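Local coordinates for protein possible adhesin (Caldicellulosiruptor kronotskyensis, PDB 4WA0) that probably mediates attachment of the bacterium to cellulose as a tapirin, of which this chain is the C-terminal beta-helix domain, at residues S92-M106 with A111-V125. Sequence-based numbering, arbitrary orientation.
Sequences STNIDAKTIYVGQEM and AGSYKFVQLFSDSNV
Strands 93-97 and 112-116 run parallel with their axes 4.7 Å apart, and after a shared corner at Lys98 and Val117 strands 99-102 and 119-121 pair again in the same direction, in a register that puts Ile95 beside Tyr114, Ile100 beside Leu119 and Met106 beside Val125. Alternating backbone bonds join both strand pairs, and near the start the side chain of Asn94 joins in, its OD1 accepting from Ser113 N at 2.9 Å, in the carbonyl plane. On the inner side, the Phe116 ring carries Ile100 CG2 over one face, 3.6 Å from the ring centroid in a CH-pi contact, while Ala97 CB meets its edge. Because Ile100 CG1 is anti to the backbone N (chi1 -180°), CG2 sits between N and the carbonyl carbon, from where it also reaches Leu119 CG. In one of its two conformers, selenomethionine Met106 approaches the same ring obliquely with SE. Tyr114 lays one ring face over Thr93 O and takes Ile95 CD1 at its edge; its hydroxyl bonds to Gly110 O. Outward, Thr99 and Gln118 lie side by side, NE2 of Gln118 donating almost straight to Thr99 OG1 (170°). Tyr101 OH donates to Asp122 OD2 at 2.8 Å from above the carboxylate plane. Past the second strand pair, Asn124 ND2 meets the anti lone pair of Glu105 OE2 at 2.7 Å, whereas OE1 bonds to Gln107. Such ladders, mostly apolar inward and mixed polar and aromatic outward, join successive coils of a parallel beta-helix, here between strands 69-73 and 132-136 in one sheet and 76-79 and 139-142 in the next.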
loop_
_atom_site.group_PDB
_atom_site.type_symbol
_atom_site.label_atom_id
_atom_site.label_comp_id
_atom_site.label_asym_id
_atom_site.label_seq_id
_atom_site.Cartn_x
_atom_site.Cartn_y
_atom_site.Cartn_z
ATOM N N SER A 92 -15.646 4.624 5.028
ATOM C CA SER A 92 -14.648 4.227 5.998
ATOM C C SER A 92 -13.338 3.847 5.316
ATOM O O SER A 92 -13.324 3.375 4.168
ATOM C CB SER A 92 -15.138 3.037 6.840
ATOM O OG SER A 92 -16.203 3.435 7.690
ATOM N N THR A 93 -12.253 4.078 6.039
ATOM C CA THR A 93 -10.906 3.610 5.677
ATOM C C THR A 93 -10.394 2.729 6.776
ATOM O O THR A 93 -10.038 3.196 7.857
ATOM C CB THR A 93 -9.949 4.772 5.406
ATOM O OG1 THR A 93 -10.360 5.402 4.202
ATOM C CG2 THR A 93 -8.503 4.285 5.131
ATOM N N ASN A 94 -10.421 1.427 6.558
ATOM C CA ASN A 94 -9.964 0.496 7.574
ATOM C C ASN A 94 -8.587 -0.051 7.216
ATOM O O ASN A 94 -8.382 -0.449 6.057
ATOM C CB ASN A 94 -10.909 -0.642 7.641
ATOM C CG ASN A 94 -12.324 -0.134 7.909
ATOM O OD1 ASN A 94 -12.543 0.536 8.893
ATOM N ND2 ASN A 94 -13.248 -0.394 6.995
ATOM N N ILE A 95 -7.671 -0.023 8.153
ATOM C CA ILE A 95 -6.274 -0.410 7.885
ATOM C C ILE A 95 -5.873 -1.298 9.015
ATOM O O ILE A 95 -5.949 -0.869 10.152
ATOM C CB ILE A 95 -5.294 0.738 7.781
ATOM C CG1 ILE A 95 -5.748 1.797 6.758
ATOM C CG2 ILE A 95 -3.949 0.217 7.424
ATOM C CD1 ILE A 95 -4.807 2.943 6.564
ATOM N N ASP A 96 -5.379 -2.489 8.726
ATOM C CA ASP A 96 -4.929 -3.405 9.759
ATOM C C ASP A 96 -3.567 -3.914 9.339
ATOM O O ASP A 96 -3.514 -4.664 8.328
ATOM C CB ASP A 96 -5.951 -4.536 9.860
ATOM C CG ASP A 96 -5.683 -5.464 10.997
ATOM O OD1 ASP A 96 -4.515 -5.860 11.145
ATOM O OD2 ASP A 96 -6.669 -5.878 11.698
ATOM N N ALA A 97 -2.493 -3.433 10.007
ATOM C CA ALA A 97 -1.101 -3.725 9.688
ATOM C C ALA A 97 -0.340 -4.224 10.877
ATOM O O ALA A 97 -0.568 -3.777 11.985
ATOM C CB ALA A 97 -0.352 -2.527 9.089
ATOM N N LYS A 98 0.626 -5.117 10.666
ATOM C CA LYS A 98 1.482 -5.501 11.767
ATOM C C LYS A 98 2.382 -4.308 12.129
ATOM O O LYS A 98 2.481 -3.956 13.289
ATOM C CB LYS A 98 2.330 -6.740 11.408
ATOM C CG LYS A 98 3.265 -7.212 12.491
ATOM C CD LYS A 98 3.875 -8.534 12.053
ATOM C CE LYS A 98 5.119 -8.852 12.844
ATOM N NZ LYS A 98 6.225 -7.876 12.625
ATOM N N THR A 99 3.063 -3.726 11.166
ATOM C CA THR A 99 4.118 -2.706 11.486
ATOM C C THR A 99 3.816 -1.541 10.568
ATOM O O THR A 99 3.539 -1.759 9.412
ATOM C CB THR A 99 5.502 -3.191 11.225
ATOM O OG1 THR A 99 5.826 -4.341 12.047
ATOM C CG2 THR A 99 6.560 -2.083 11.430
ATOM N N ILE A 100 3.713 -0.326 11.098
ATOM C CA ILE A 100 3.606 0.870 10.222
ATOM C C ILE A 100 4.721 1.835 10.609
ATOM O O ILE A 100 4.938 2.063 11.816
ATOM C CB ILE A 100 2.204 1.519 10.268
ATOM C CG1 ILE A 100 2.116 2.753 9.352
ATOM C CG2 ILE A 100 1.719 1.892 11.698
ATOM C CD1 ILE A 100 0.743 3.181 8.995
ATOM N N TYR A 101 5.433 2.379 9.614
ATOM C CA TYR A 101 6.383 3.414 9.835
ATOM C C TYR A 101 5.994 4.587 8.969
ATOM O O TYR A 101 5.748 4.383 7.774
ATOM C CB TYR A 101 7.768 2.920 9.410
ATOM C CG TYR A 101 8.769 4.024 9.264
ATOM C CD1 TYR A 101 9.275 4.688 10.440
ATOM C CD2 TYR A 101 9.118 4.557 8.025
ATOM C CE1 TYR A 101 10.127 5.777 10.314
ATOM C CE2 TYR A 101 10.027 5.623 7.912
ATOM C CZ TYR A 101 10.504 6.238 9.042
ATOM O OH TYR A 101 11.389 7.309 8.912
ATOM N N VAL A 102 5.977 5.794 9.533
ATOM C CA VAL A 102 5.746 7.033 8.801
ATOM C C VAL A 102 6.854 7.994 9.181
ATOM O O VAL A 102 7.017 8.359 10.360
ATOM C CB VAL A 102 4.372 7.606 9.090
ATOM C CG1 VAL A 102 4.081 8.860 8.333
ATOM C CG2 VAL A 102 3.251 6.635 8.710
ATOM N N GLY A 103 7.557 8.493 8.154
ATOM C CA GLY A 103 8.707 9.372 8.364
ATOM C C GLY A 103 8.322 10.779 8.730
ATOM O O GLY A 103 9.056 11.429 9.470
ATOM N N GLN A 104 7.222 11.286 8.193
ATOM C CA GLN A 104 6.687 12.607 8.551
ATOM C C GLN A 104 5.317 12.392 9.273
ATOM O O GLN A 104 5.245 11.591 10.170
ATOM C CB GLN A 104 6.665 13.507 7.332
ATOM C CG GLN A 104 8.075 13.728 6.768
ATOM C CD GLN A 104 8.162 14.505 5.431
ATOM O OE1 GLN A 104 9.206 14.543 4.795
ATOM N NE2 GLN A 104 7.115 15.129 5.045
ATOM N N GLU A 105 4.316 13.151 8.942
ATOM C CA GLU A 105 3.106 13.198 9.727
ATOM C C GLU A 105 2.120 12.114 9.306
ATOM O O GLU A 105 2.103 11.720 8.096
ATOM C CB GLU A 105 2.481 14.522 9.515
ATOM C CG GLU A 105 3.233 15.607 10.277
ATOM C CD GLU A 105 2.250 16.628 10.732
ATOM O OE1 GLU A 105 1.265 16.845 9.979
ATOM O OE2 GLU A 105 2.412 17.198 11.820
HETATM N N MSE A 106 1.463 11.496 10.283
HETATM C CA MSE A 106 0.347 10.572 10.045
HETATM C C MSE A 106 -0.909 11.321 10.327
HETATM O O MSE A 106 -1.140 11.690 11.472
HETATM C CB MSE A 106 0.403 9.323 10.901
HETATM C CG MSE A 106 -0.776 8.441 10.513
HETATM SE SE MSE A 106 -0.804 6.714 11.469
HETATM C CE MSE A 106 1.111 6.237 11.704
ATOM N N ALA A 111 -13.092 8.437 8.735
ATOM C CA ALA A 111 -13.579 7.429 9.652
ATOM C C ALA A 111 -13.079 6.041 9.287
ATOM O O ALA A 111 -12.892 5.769 8.129
ATOM C CB ALA A 111 -15.072 7.426 9.632
ATOM N N GLY A 112 -12.892 5.190 10.275
ATOM C CA GLY A 112 -12.411 3.875 10.043
ATOM C C GLY A 112 -11.742 3.302 11.265
ATOM O O GLY A 112 -11.526 3.996 12.239
ATOM N N SER A 113 -11.437 2.015 11.155
ATOM C CA SER A 113 -10.742 1.283 12.190
ATOM C C SER A 113 -9.271 1.041 11.712
ATOM O O SER A 113 -9.051 0.351 10.667
ATOM C CB SER A 113 -11.446 -0.022 12.470
ATOM O OG SER A 113 -10.751 -0.771 13.460
ATOM N N TYR A 114 -8.365 1.670 12.431
ATOM C CA TYR A 114 -6.943 1.606 12.131
ATOM C C TYR A 114 -6.289 0.806 13.229
ATOM O O TYR A 114 -6.159 1.302 14.376
ATOM C CB TYR A 114 -6.387 3.013 11.980
ATOM C CG TYR A 114 -7.061 3.940 10.992
ATOM C CD1 TYR A 114 -8.217 4.668 11.330
ATOM C CD2 TYR A 114 -6.539 4.135 9.725
ATOM C CE1 TYR A 114 -8.805 5.505 10.401
ATOM C CE2 TYR A 114 -7.113 5.006 8.842
ATOM C CZ TYR A 114 -8.245 5.668 9.163
ATOM O OH TYR A 114 -8.802 6.505 8.224
ATOM N N LYS A 115 -5.821 -0.418 12.918
ATOM C CA LYS A 115 -5.302 -1.330 13.927
ATOM C C LYS A 115 -3.864 -1.710 13.573
ATOM O O LYS A 115 -3.600 -2.145 12.462
ATOM C CB LYS A 115 -6.132 -2.627 14.007
ATOM C CG LYS A 115 -7.581 -2.361 14.337
ATOM C CD LYS A 115 -8.274 -3.725 14.582
ATOM C CE LYS A 115 -9.756 -3.594 14.900
ATOM N NZ LYS A 115 -10.449 -3.642 13.576
ATOM N N PHE A 116 -2.948 -1.396 14.479
ATOM C CA PHE A 116 -1.521 -1.606 14.290
ATOM C C PHE A 116 -0.992 -2.427 15.444
ATOM O O PHE A 116 -1.285 -2.136 16.589
ATOM C CB PHE A 116 -0.806 -0.284 14.184
ATOM C CG PHE A 116 -1.358 0.603 13.058
ATOM C CD1 PHE A 116 -1.378 0.132 11.758
ATOM C CD2 PHE A 116 -1.864 1.888 13.297
ATOM C CE1 PHE A 116 -1.923 0.906 10.741
ATOM C CE2 PHE A 116 -2.356 2.681 12.287
ATOM C CZ PHE A 116 -2.400 2.182 11.003
ATOM N N VAL A 117 -0.143 -3.394 15.164
ATOM C CA VAL A 117 0.628 -4.027 16.225
ATOM C C VAL A 117 1.724 -3.109 16.711
ATOM O O VAL A 117 1.798 -2.855 17.943
ATOM C CB VAL A 117 1.139 -5.420 15.810
ATOM C CG1 VAL A 117 2.000 -6.018 16.907
ATOM C CG2 VAL A 117 0.018 -6.335 15.393
ATOM N N GLN A 118 2.563 -2.580 15.809
ATOM C CA GLN A 118 3.588 -1.624 16.175
ATOM C C GLN A 118 3.564 -0.482 15.206
ATOM O O GLN A 118 3.423 -0.669 13.996
ATOM C CB GLN A 118 4.959 -2.225 16.356
ATOM C CG GLN A 118 5.426 -3.089 15.279
ATOM C CD GLN A 118 6.791 -3.716 15.527
ATOM O OE1 GLN A 118 7.331 -3.757 16.648
ATOM N NE2 GLN A 118 7.346 -4.268 14.460
ATOM N N LEU A 119 3.602 0.702 15.773
ATOM C CA LEU A 119 3.606 1.974 15.047
ATOM C C LEU A 119 4.866 2.757 15.379
ATOM O O LEU A 119 5.252 2.949 16.556
ATOM C CB LEU A 119 2.363 2.770 15.481
ATOM C CG LEU A 119 2.129 4.106 14.791
ATOM C CD1 LEU A 119 0.665 4.396 14.700
ATOM C CD2 LEU A 119 2.879 5.254 15.457
ATOM N N PHE A 120 5.487 3.305 14.338
ATOM C CA PHE A 120 6.668 4.174 14.500
ATOM C C PHE A 120 6.474 5.373 13.673
ATOM O O PHE A 120 6.280 5.221 12.443
ATOM C CB PHE A 120 7.919 3.454 14.022
ATOM C CG PHE A 120 8.281 2.259 14.828
ATOM C CD1 PHE A 120 7.765 1.017 14.527
ATOM C CD2 PHE A 120 9.137 2.382 15.911
ATOM C CE1 PHE A 120 8.067 -0.070 15.314
ATOM C CE2 PHE A 120 9.433 1.289 16.707
ATOM C CZ PHE A 120 8.870 0.078 16.414
ATOM N N SER A 121 6.483 6.557 14.287
ATOM C CA SER A 121 6.354 7.799 13.583
ATOM C C SER A 121 7.473 8.688 14.019
ATOM O O SER A 121 7.755 8.808 15.250
ATOM C CB SER A 121 5.031 8.500 13.839
ATOM O OG SER A 121 5.144 9.882 13.499
ATOM N N ASP A 122 8.103 9.349 13.060
ATOM C CA ASP A 122 9.209 10.277 13.342
ATOM C C ASP A 122 8.708 11.698 13.574
ATOM O O ASP A 122 9.502 12.608 13.835
ATOM C CB ASP A 122 10.309 10.222 12.255
ATOM C CG ASP A 122 11.114 8.956 12.297
ATOM O OD1 ASP A 122 11.101 8.261 13.357
ATOM O OD2 ASP A 122 11.827 8.713 11.271
ATOM N N SER A 123 7.381 11.873 13.581
ATOM C CA SER A 123 6.757 13.172 13.756
ATOM C C SER A 123 5.430 13.024 14.502
ATOM O O SER A 123 5.330 12.257 15.481
ATOM C CB SER A 123 6.663 13.866 12.370
ATOM O OG SER A 123 6.115 15.165 12.454
ATOM N N ASN A 124 4.428 13.768 14.106
ATOM C CA ASN A 124 3.149 13.758 14.764
ATOM C C ASN A 124 2.204 12.716 14.169
ATOM O O ASN A 124 2.230 12.394 12.957
ATOM C CB ASN A 124 2.529 15.122 14.641
ATOM C CG ASN A 124 3.491 16.227 15.047
ATOM O OD1 ASN A 124 4.066 16.219 16.161
ATOM N ND2 ASN A 124 3.612 17.191 14.209
ATOM N N VAL A 125 1.275 12.275 15.030
ATOM C CA VAL A 125 0.176 11.413 14.653
ATOM C C VAL A 125 -1.124 12.136 15.025
ATOM O O VAL A 125 -1.334 12.379 16.177
ATOM C CB VAL A 125 0.243 10.011 15.258
ATOM C CG1 VAL A 125 -0.963 9.162 14.883
ATOM C CG2 VAL A 125 1.539 9.335 14.848
HETATM O O HOH W 1 -9.710 -6.140 11.641
HETATM O O HOH W 2 12.094 10.746 8.818
#